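PDB 3GKB: putative enoyl-CoA hydratase from Streptomyces avermitilis, which probably acts on acyl-CoA thioesters as a crotonase-family enzyme, perhaps hydrating enoyl-CoA, although its reaction and substrate are not established. Local coordinates for residues M130-A135 and E200-V205. Sequence-based numbering, arbitrary orientation.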
loop_
_atom_site.group_PDB
_atom_site.type_symbol
_atom_site.label_atom_id
_atom_site.label_comp_id
_atom_site.label_asym_id
_atom_site.label_seq_id
_atom_site.Cartn_x
_atom_site.Cartn_y
_atom_site.Cartn_z
ATOM N N MET B 130 -2.431 -5.303 -14.808
ATOM C CA MET B 130 -2.190 -3.859 -14.718
ATOM C C MET B 130 -3.333 -3.086 -15.364
ATOM O O MET B 130 -3.984 -3.580 -16.317
ATOM C CB MET B 130 -0.790 -3.452 -15.290
ATOM C CG MET B 130 -0.387 -3.918 -16.661
ATOM S SD MET B 130 1.460 -3.816 -17.057
ATOM C CE MET B 130 2.071 -5.365 -16.474
ATOM N N ALA B 131 -3.603 -1.895 -14.826
ATOM C CA ALA B 131 -4.679 -1.044 -15.299
ATOM C C ALA B 131 -4.152 0.399 -15.381
ATOM O O ALA B 131 -3.558 0.919 -14.417
ATOM C CB ALA B 131 -5.855 -1.085 -14.363
ATOM N N PHE B 132 -4.401 1.015 -16.525
ATOM C CA PHE B 132 -4.000 2.398 -16.824
ATOM C C PHE B 132 -5.280 3.151 -17.184
ATOM O O PHE B 132 -6.065 2.673 -18.028
ATOM C CB PHE B 132 -3.005 2.427 -18.002
ATOM C CG PHE B 132 -1.739 1.646 -17.728
ATOM C CD1 PHE B 132 -0.810 2.138 -16.822
ATOM C CD2 PHE B 132 -1.515 0.384 -18.286
ATOM C CE1 PHE B 132 0.365 1.411 -16.529
ATOM C CE2 PHE B 132 -0.344 -0.331 -18.002
ATOM C CZ PHE B 132 0.579 0.193 -17.100
ATOM N N ALA B 133 -5.477 4.328 -16.579
ATOM C CA ALA B 133 -6.737 5.071 -16.713
ATOM C C ALA B 133 -6.541 6.528 -17.151
ATOM O O ALA B 133 -5.547 7.167 -16.808
ATOM C CB ALA B 133 -7.550 5.038 -15.399
ATOM N N ALA B 134 -7.516 7.034 -17.895
ATOM C CA ALA B 134 -7.522 8.427 -18.368
ATOM C C ALA B 134 -7.851 9.389 -17.191
ATOM O O ALA B 134 -8.947 9.327 -16.590
ATOM C CB ALA B 134 -8.569 8.585 -19.472
ATOM N N ALA B 135 -6.918 10.291 -16.909
ATOM C CA ALA B 135 -7.036 11.202 -15.761
ATOM C C ALA B 135 -8.331 12.007 -15.815
ATOM O O ALA B 135 -9.022 12.163 -14.799
ATOM C CB ALA B 135 -5.792 12.128 -15.696
ATOM N N GLU B 200 -1.762 5.593 -26.900
ATOM C CA GLU B 200 -0.376 5.343 -27.293
ATOM C C GLU B 200 0.466 4.739 -26.139
ATOM O O GLU B 200 1.295 3.860 -26.364
ATOM C CB GLU B 200 0.284 6.618 -27.892
ATOM C CG GLU B 200 -0.271 6.990 -29.281
ATOM C CD GLU B 200 0.664 7.938 -30.058
ATOM O OE1 GLU B 200 1.418 8.685 -29.399
ATOM O OE2 GLU B 200 0.661 7.897 -31.314
ATOM N N TYR B 201 0.231 5.177 -24.911
ATOM C CA TYR B 201 0.944 4.651 -23.752
ATOM C C TYR B 201 0.698 3.138 -23.542
ATOM O O TYR B 201 1.642 2.352 -23.383
ATOM C CB TYR B 201 0.484 5.397 -22.500
ATOM C CG TYR B 201 1.302 5.088 -21.296
ATOM C CD1 TYR B 201 2.310 5.964 -20.875
ATOM C CD2 TYR B 201 1.090 3.928 -20.560
ATOM C CE1 TYR B 201 3.069 5.683 -19.752
ATOM C CE2 TYR B 201 1.857 3.642 -19.453
ATOM C CZ TYR B 201 2.837 4.528 -19.052
ATOM O OH TYR B 201 3.610 4.254 -17.942
ATOM N N VAL B 202 -0.570 2.740 -23.565
ATOM C CA VAL B 202 -0.932 1.318 -23.415
ATOM C C VAL B 202 -0.403 0.493 -24.592
ATOM O O VAL B 202 0.157 -0.593 -24.404
ATOM C CB VAL B 202 -2.444 1.141 -23.197
ATOM C CG1 VAL B 202 -2.874 -0.359 -23.235
ATOM C CG2 VAL B 202 -2.849 1.849 -21.888
ATOM N N ASP B 203 -0.515 1.032 -25.804
ATOM C CA ASP B 203 0.039 0.317 -26.955
ATOM C C ASP B 203 1.557 0.060 -26.815
ATOM O O ASP B 203 2.041 -1.050 -27.087
ATOM C CB ASP B 203 -0.291 1.065 -28.238
ATOM C CG ASP B 203 0.195 0.326 -29.474
ATOM O OD1 ASP B 203 -0.306 -0.785 -29.762
ATOM O OD2 ASP B 203 1.114 0.854 -30.138
ATOM N N ARG B 204 2.293 1.076 -26.382
ATOM C CA ARG B 204 3.721 0.941 -26.131
ATOM C C ARG B 204 4.040 -0.106 -25.070
ATOM O O ARG B 204 4.926 -0.942 -25.280
ATOM C CB ARG B 204 4.344 2.271 -25.709
ATOM C CG ARG B 204 5.837 2.171 -25.412
ATOM C CD ARG B 204 6.496 3.504 -25.052
ATOM N NE ARG B 204 6.023 4.038 -23.775
ATOM C CZ ARG B 204 6.393 3.600 -22.557
ATOM N NH1 ARG B 204 7.266 2.618 -22.401
ATOM N NH2 ARG B 204 5.878 4.171 -21.477
ATOM N N VAL B 205 3.333 -0.055 -23.935
ATOM C CA VAL B 205 3.557 -1.023 -22.844
ATOM C C VAL B 205 3.276 -2.438 -23.372
ATOM O O VAL B 205 4.078 -3.340 -23.183
ATOM C CB VAL B 205 2.671 -0.716 -21.619
ATOM C CG1 VAL B 205 2.583 -1.923 -20.670
ATOM C CG2 VAL B 205 3.195 0.562 -20.887
#
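One face of the Phe-132 ring is covered near its rim by Tyr-201, whose CE2 stands 3.9 Å above the plane. The two rings meet obliquely, with their planes at 58° and their centroids 5.5 Å apart. CE2 of Tyr-201 is about equally far from CD1 and CE1 of Phe-132, so a single corner of the tyrosine rests over one side of the phenylalanine. At the root of the same ring, Val-202 brings CG2 to 3.9 Å from Phe-132 CB and slightly farther from Phe-132 CD2, while Val-205 CG1 approaches Phe-132 CE2 obliquely at 4.3 Å. Three helix side chains, spaced one and three residues apart, thus gather round one aromatic ring. With CG anti to the carbonyl carbon (chi1 -60°), the phenylalanine projects from the strand into this group.

The arrangement illustrates how a helix covers one side of a beta-sheet in the crotonase fold. Strand 130-134 lies between the parallel strands 108-113 and 191-193, and the chain leaves the latter directly into helix 195-210, which runs back nearly antiparallel to strand 130-134; the axes of the two short segments come within 9.9 Å of each other, their directions 161° apart. Strand alternation decides which residues take part: Met-130 and Phe-132 point toward the helix, whereas Ala-131 and Ala-133 point away. Met-130 widens the apolar patch by laying SD 4.2 Å from Val-205 CG1, the same methyl that meets Phe-132. Ile-110 of the adjoining strand touches Met-130, Phe-132 and Val-202. A second subunit packs here too, its Glu-170 against Met-130 and Phe-132, and its Asp-176 forms a salt bridge with Arg-204 on the helix.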